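Local coordinates for protein CrataBL (Crataeva tapia, PDB 4IHZ) that inhibits trypsin and probably, more strongly, factor Xa, and probably binds glucose and N-acetylglucosamine as a lectin, at residues L77-K89 against V99-F112. Numbering follows the deposited sequence.
Sequences LWFCPESKIWTVK and VTTGGTFRSLGSWF
Ile85 meets Phe105 with its CD1 methyl set over the ring face, 3.6 Å from the centroid and 8° off the normal. Ser83 OG donates to Gly103 O at 2.6 Å and accepts from Ile85 N, closing an ST turn. Its chi1 of 76° places the hydroxyl between its own backbone N and carbonyl carbon, where it can do both. Gly103 N bonds Ile85 O at 2.8 Å. Gly103 CA packs 3.7 Å from Thr87 CG2. Thr87 and Thr100 form an antiparallel hydrogen-bonded pair; their side chains lie together, Thr87 CG2 3.4 Å from Thr100 OG1. The extended Lys89 chain crosses Thr100 at about a right angle, and its NZ reaches two waters and Pro34 O. Val99, on the face of the hairpin opposite Thr87 and Thr100, touches Trp86 CE3 with its CG1 at 3.7 Å. The Phe112 ring turns its edge to Trp86 O. Thr101 OG1 sits at the Trp78 ring edge and also bonds Asp36. Lys84 CG covers one face of that indole, whose NE1 donates to Glu82 O. The contact joins the base of the 87-91/96-100 beta hairpin to its flanking loops, within the beta-trefoil fold of Kunitz-type inhibitors.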
loop_
_atom_site.group_PDB
_atom_site.type_symbol
_atom_site.label_atom_id
_atom_site.label_comp_id
_atom_site.label_asym_id
_atom_site.label_seq_id
_atom_site.Cartn_x
_atom_site.Cartn_y
_atom_site.Cartn_z
ATOM N N LEU A 77 6.942 -9.245 3.674
ATOM C CA LEU A 77 7.219 -8.263 4.716
ATOM C C LEU A 77 7.035 -6.870 4.108
ATOM O O LEU A 77 7.352 -6.656 2.932
ATOM C CB LEU A 77 8.663 -8.383 5.213
ATOM C CG LEU A 77 8.991 -9.617 6.032
ATOM C CD1 LEU A 77 10.507 -9.582 6.286
ATOM C CD2 LEU A 77 8.162 -9.550 7.313
ATOM N N TRP A 78 6.415 -5.977 4.879
ATOM C CA TRP A 78 6.308 -4.576 4.412
ATOM C C TRP A 78 6.135 -3.707 5.649
ATOM O O TRP A 78 5.201 -3.890 6.414
ATOM C CB TRP A 78 5.083 -4.426 3.493
ATOM C CG TRP A 78 5.168 -3.202 2.694
ATOM C CD1 TRP A 78 4.355 -2.104 2.750
ATOM C CD2 TRP A 78 6.142 -2.935 1.697
ATOM N NE1 TRP A 78 4.779 -1.158 1.850
ATOM C CE2 TRP A 78 5.870 -1.637 1.171
ATOM C CE3 TRP A 78 7.207 -3.674 1.169
ATOM C CZ2 TRP A 78 6.649 -1.048 0.154
ATOM C CZ3 TRP A 78 7.987 -3.076 0.148
ATOM C CH2 TRP A 78 7.682 -1.790 -0.357
ATOM N N PHE A 79 7.010 -2.721 5.793
ATOM C CA PHE A 79 7.081 -1.976 7.041
ATOM C C PHE A 79 6.467 -0.596 6.934
ATOM O O PHE A 79 6.506 0.173 7.903
ATOM C CB PHE A 79 8.530 -1.872 7.482
ATOM C CG PHE A 79 9.118 -3.216 7.803
ATOM C CD1 PHE A 79 8.832 -3.832 9.045
ATOM C CD2 PHE A 79 9.872 -3.920 6.847
ATOM C CE1 PHE A 79 9.341 -5.098 9.356
ATOM C CE2 PHE A 79 10.372 -5.217 7.157
ATOM C CZ PHE A 79 10.112 -5.794 8.421
ATOM N N CYS A 80 5.867 -0.309 5.789
ATOM C CA CYS A 80 5.232 0.997 5.554
ATOM C C CYS A 80 3.732 0.800 5.542
ATOM O O CYS A 80 3.236 -0.256 5.166
ATOM C CB CYS A 80 5.652 1.543 4.166
ATOM S SG CYS A 80 7.401 1.963 4.104
ATOM N N PRO A 81 2.975 1.840 5.912
ATOM C CA PRO A 81 1.535 1.746 5.712
ATOM C C PRO A 81 1.137 1.877 4.254
ATOM O O PRO A 81 0.096 1.367 3.867
ATOM C CB PRO A 81 0.969 2.956 6.475
ATOM C CG PRO A 81 2.102 3.606 7.172
ATOM C CD PRO A 81 3.393 3.029 6.684
ATOM N N GLU A 82 1.968 2.546 3.463
ATOM C CA GLU A 82 1.659 2.784 2.051
ATOM C C GLU A 82 1.942 1.540 1.171
ATOM O O GLU A 82 2.499 0.536 1.660
ATOM C CB GLU A 82 2.503 3.953 1.533
ATOM C CG GLU A 82 2.300 5.267 2.314
ATOM C CD GLU A 82 3.248 5.442 3.514
ATOM O OE1 GLU A 82 3.870 4.465 3.959
ATOM O OE2 GLU A 82 3.340 6.576 4.025
ATOM N N SER A 83 1.550 1.601 -0.096
ATOM C CA SER A 83 1.595 0.420 -0.954
ATOM C C SER A 83 3.045 0.014 -1.321
ATOM O O SER A 83 3.998 0.772 -1.124
ATOM C CB SER A 83 0.885 0.740 -2.260
ATOM O OG SER A 83 1.755 1.553 -3.044
ATOM N N LYS A 84 3.134 -1.124 -2.005
ATOM C CA LYS A 84 4.393 -1.610 -2.604
ATOM C C LYS A 84 4.567 -1.164 -4.050
ATOM O O LYS A 84 5.513 -1.599 -4.724
ATOM C CB LYS A 84 4.363 -3.137 -2.571
ATOM C CG LYS A 84 4.240 -3.721 -1.157
ATOM C CD LYS A 84 3.982 -5.186 -1.242
ATOM C CE LYS A 84 3.773 -5.790 0.152
ATOM N NZ LYS A 84 3.268 -7.126 -0.120
ATOM N N ILE A 85 3.653 -0.324 -4.526
ATOM C CA ILE A 85 3.598 0.008 -5.945
ATOM C C ILE A 85 4.546 1.178 -6.219
ATOM O O ILE A 85 4.576 2.155 -5.499
ATOM C CB ILE A 85 2.156 0.352 -6.308
ATOM C CG1 ILE A 85 1.265 -0.884 -6.074
ATOM C CG2 ILE A 85 2.055 0.875 -7.809
ATOM C CD1 ILE A 85 -0.199 -0.548 -5.866
ATOM N N TRP A 86 5.335 1.052 -7.291
ATOM C CA TRP A 86 6.289 2.107 -7.611
ATOM C C TRP A 86 5.655 3.346 -8.234
ATOM O O TRP A 86 4.663 3.268 -8.961
ATOM C CB TRP A 86 7.327 1.545 -8.559
ATOM C CG TRP A 86 8.215 0.492 -7.926
ATOM C CD1 TRP A 86 7.953 -0.329 -6.815
ATOM C CD2 TRP A 86 9.543 0.164 -8.352
ATOM N NE1 TRP A 86 9.077 -1.121 -6.546
ATOM C CE2 TRP A 86 10.029 -0.848 -7.496
ATOM C CE3 TRP A 86 10.369 0.631 -9.406
ATOM C CZ2 TRP A 86 11.331 -1.391 -7.623
ATOM C CZ3 TRP A 86 11.637 0.070 -9.546
ATOM C CH2 TRP A 86 12.103 -0.931 -8.666
ATOM N N THR A 87 6.250 4.493 -7.957
ATOM C CA THR A 87 5.778 5.748 -8.515
ATOM C C THR A 87 6.996 6.675 -8.515
ATOM O O THR A 87 8.142 6.231 -8.285
ATOM C CB THR A 87 4.619 6.330 -7.669
ATOM O OG1 THR A 87 4.115 7.516 -8.274
ATOM C CG2 THR A 87 5.025 6.616 -6.217
ATOM N N VAL A 88 6.770 7.950 -8.801
ATOM C CA VAL A 88 7.841 8.928 -8.721
ATOM C C VAL A 88 7.393 10.090 -7.872
ATOM O O VAL A 88 6.248 10.483 -7.941
ATOM C CB VAL A 88 8.245 9.414 -10.156
ATOM C CG1 VAL A 88 9.059 10.751 -10.134
ATOM C CG2 VAL A 88 8.985 8.301 -10.864
ATOM N N LYS A 89 8.295 10.613 -7.046
ATOM C CA LYS A 89 7.992 11.756 -6.192
ATOM C C LYS A 89 9.100 12.772 -6.312
ATOM O O LYS A 89 10.222 12.423 -6.671
ATOM C CB LYS A 89 7.834 11.349 -4.724
ATOM C CG LYS A 89 6.667 10.352 -4.486
ATOM C CD LYS A 89 6.502 10.044 -3.012
ATOM C CE LYS A 89 5.396 9.038 -2.756
ATOM N NZ LYS A 89 5.121 8.936 -1.281
ATOM N N VAL A 99 12.447 7.680 -7.747
ATOM C CA VAL A 99 11.513 6.507 -7.704
ATOM C C VAL A 99 11.208 6.219 -6.258
ATOM O O VAL A 99 12.110 6.191 -5.430
ATOM C CB VAL A 99 12.135 5.295 -8.395
ATOM C CG1 VAL A 99 11.166 4.091 -8.324
ATOM C CG2 VAL A 99 12.414 5.572 -9.877
ATOM N N THR A 100 9.937 5.939 -5.948
ATOM C CA THR A 100 9.588 5.478 -4.578
ATOM C C THR A 100 8.551 4.402 -4.663
ATOM O O THR A 100 7.958 4.182 -5.719
ATOM C CB THR A 100 9.012 6.576 -3.689
ATOM O OG1 THR A 100 7.694 6.914 -4.169
ATOM C CG2 THR A 100 9.903 7.843 -3.720
ATOM N N THR A 101 8.302 3.777 -3.518
ATOM C CA THR A 101 7.118 2.949 -3.449
ATOM C C THR A 101 5.945 3.834 -2.967
ATOM O O THR A 101 6.061 5.048 -2.895
ATOM C CB THR A 101 7.300 1.736 -2.504
ATOM O OG1 THR A 101 7.492 2.222 -1.179
ATOM C CG2 THR A 101 8.557 0.860 -2.920
ATOM N N GLY A 102 4.802 3.235 -2.657
ATOM C CA GLY A 102 3.717 3.999 -2.085
ATOM C C GLY A 102 2.779 4.574 -3.141
ATOM O O GLY A 102 1.920 5.418 -2.815
ATOM N N GLY A 103 2.909 4.105 -4.376
ATOM C CA GLY A 103 2.028 4.502 -5.470
ATOM C C GLY A 103 0.663 3.834 -5.453
ATOM O O GLY A 103 0.277 3.145 -4.509
ATOM N N THR A 104 -0.086 4.059 -6.530
ATOM C CA THR A 104 -1.451 3.526 -6.635
ATOM C C THR A 104 -1.563 2.863 -8.011
ATOM O O THR A 104 -1.119 3.456 -9.006
ATOM C CB THR A 104 -2.475 4.675 -6.444
ATOM O OG1 THR A 104 -2.323 5.214 -5.128
ATOM C CG2 THR A 104 -3.907 4.153 -6.550
ATOM N N PHE A 105 -2.097 1.638 -8.085
ATOM C CA PHE A 105 -2.240 0.975 -9.392
ATOM C C PHE A 105 -3.063 1.844 -10.360
ATOM O O PHE A 105 -4.121 2.394 -9.997
ATOM C CB PHE A 105 -2.964 -0.374 -9.284
ATOM C CG PHE A 105 -2.090 -1.548 -8.890
ATOM C CD1 PHE A 105 -0.854 -1.772 -9.485
ATOM C CD2 PHE A 105 -2.579 -2.482 -7.977
ATOM C CE1 PHE A 105 -0.090 -2.902 -9.111
ATOM C CE2 PHE A 105 -1.844 -3.598 -7.586
ATOM C CZ PHE A 105 -0.592 -3.821 -8.166
ATOM N N ARG A 106 -2.551 1.964 -11.579
ATOM C CA ARG A 106 -3.243 2.595 -12.704
ATOM C C ARG A 106 -3.434 4.094 -12.526
ATOM O O ARG A 106 -4.164 4.723 -13.304
ATOM C CB ARG A 106 -4.563 1.884 -13.043
ATOM C CG ARG A 106 -4.420 0.445 -13.511
ATOM C CD ARG A 106 -5.778 -0.255 -13.702
ATOM N NE ARG A 106 -6.430 -0.462 -12.413
ATOM C CZ ARG A 106 -6.127 -1.440 -11.553
ATOM N NH1 ARG A 106 -5.181 -2.339 -11.833
ATOM N NH2 ARG A 106 -6.779 -1.525 -10.404
ATOM N N SER A 107 -2.767 4.679 -11.529
ATOM C CA SER A 107 -2.807 6.120 -11.322
ATOM C C SER A 107 -1.927 6.847 -12.339
ATOM O O SER A 107 -1.026 6.258 -12.990
ATOM C CB SER A 107 -2.443 6.504 -9.882
ATOM O OG SER A 107 -1.050 6.444 -9.709
ATOM N N LEU A 108 -2.198 8.132 -12.509
ATOM C CA LEU A 108 -1.436 8.923 -13.490
ATOM C C LEU A 108 0.061 8.865 -13.310
ATOM O O LEU A 108 0.796 8.957 -14.300
ATOM C CB LEU A 108 -1.854 10.397 -13.457
ATOM C CG LEU A 108 -3.159 10.759 -14.127
ATOM C CD1 LEU A 108 -3.168 12.275 -14.190
ATOM C CD2 LEU A 108 -3.222 10.133 -15.520
ATOM N N GLY A 109 0.504 8.731 -12.050
ATOM C CA GLY A 109 1.911 8.827 -11.720
ATOM C C GLY A 109 2.570 7.458 -11.641
ATOM O O GLY A 109 3.750 7.385 -11.353
ATOM N N SER A 110 1.820 6.399 -11.969
ATOM C CA SER A 110 2.226 4.992 -11.734
ATOM C C SER A 110 2.932 4.321 -12.906
ATOM O O SER A 110 3.373 3.178 -12.796
ATOM C CB SER A 110 0.973 4.107 -11.449
ATOM O OG SER A 110 0.138 3.930 -12.628
ATOM N N TRP A 111 2.963 4.985 -14.058
ATOM C CA TRP A 111 3.327 4.294 -15.282
ATOM C C TRP A 111 4.815 4.312 -15.592
ATOM O O TRP A 111 5.456 5.386 -15.700
ATOM C CB TRP A 111 2.541 4.884 -16.466
ATOM C CG TRP A 111 1.037 4.710 -16.295
ATOM C CD1 TRP A 111 0.108 5.702 -16.117
ATOM C CD2 TRP A 111 0.309 3.468 -16.256
ATOM N NE1 TRP A 111 -1.154 5.162 -15.992
ATOM C CE2 TRP A 111 -1.070 3.799 -16.075
ATOM C CE3 TRP A 111 0.674 2.114 -16.361
ATOM C CZ2 TRP A 111 -2.080 2.825 -16.008
ATOM C CZ3 TRP A 111 -0.337 1.136 -16.285
ATOM C CH2 TRP A 111 -1.700 1.502 -16.105
ATOM N N PHE A 112 5.348 3.110 -15.746
ATOM C CA PHE A 112 6.724 2.928 -16.235
ATOM C C PHE A 112 6.663 2.134 -17.525
ATOM O O PHE A 112 5.612 1.579 -17.881
ATOM C CB PHE A 112 7.533 2.135 -15.197
ATOM C CG PHE A 112 7.729 2.856 -13.895
ATOM C CD1 PHE A 112 8.935 3.511 -13.636
ATOM C CD2 PHE A 112 6.714 2.861 -12.904
ATOM C CE1 PHE A 112 9.146 4.169 -12.443
ATOM C CE2 PHE A 112 6.903 3.522 -11.697
ATOM C CZ PHE A 112 8.114 4.158 -11.441
HETATM O O HOH W 1 0.040 4.072 -0.867
HETATM O O HOH W 2 5.506 2.537 0.672
HETATM O O HOH W 3 3.914 1.372 -10.872
HETATM O O HOH W 4 1.088 6.674 -8.148
HETATM O O HOH W 5 7.120 6.709 -0.845
HETATM O O HOH W 6 2.892 7.309 -0.929
#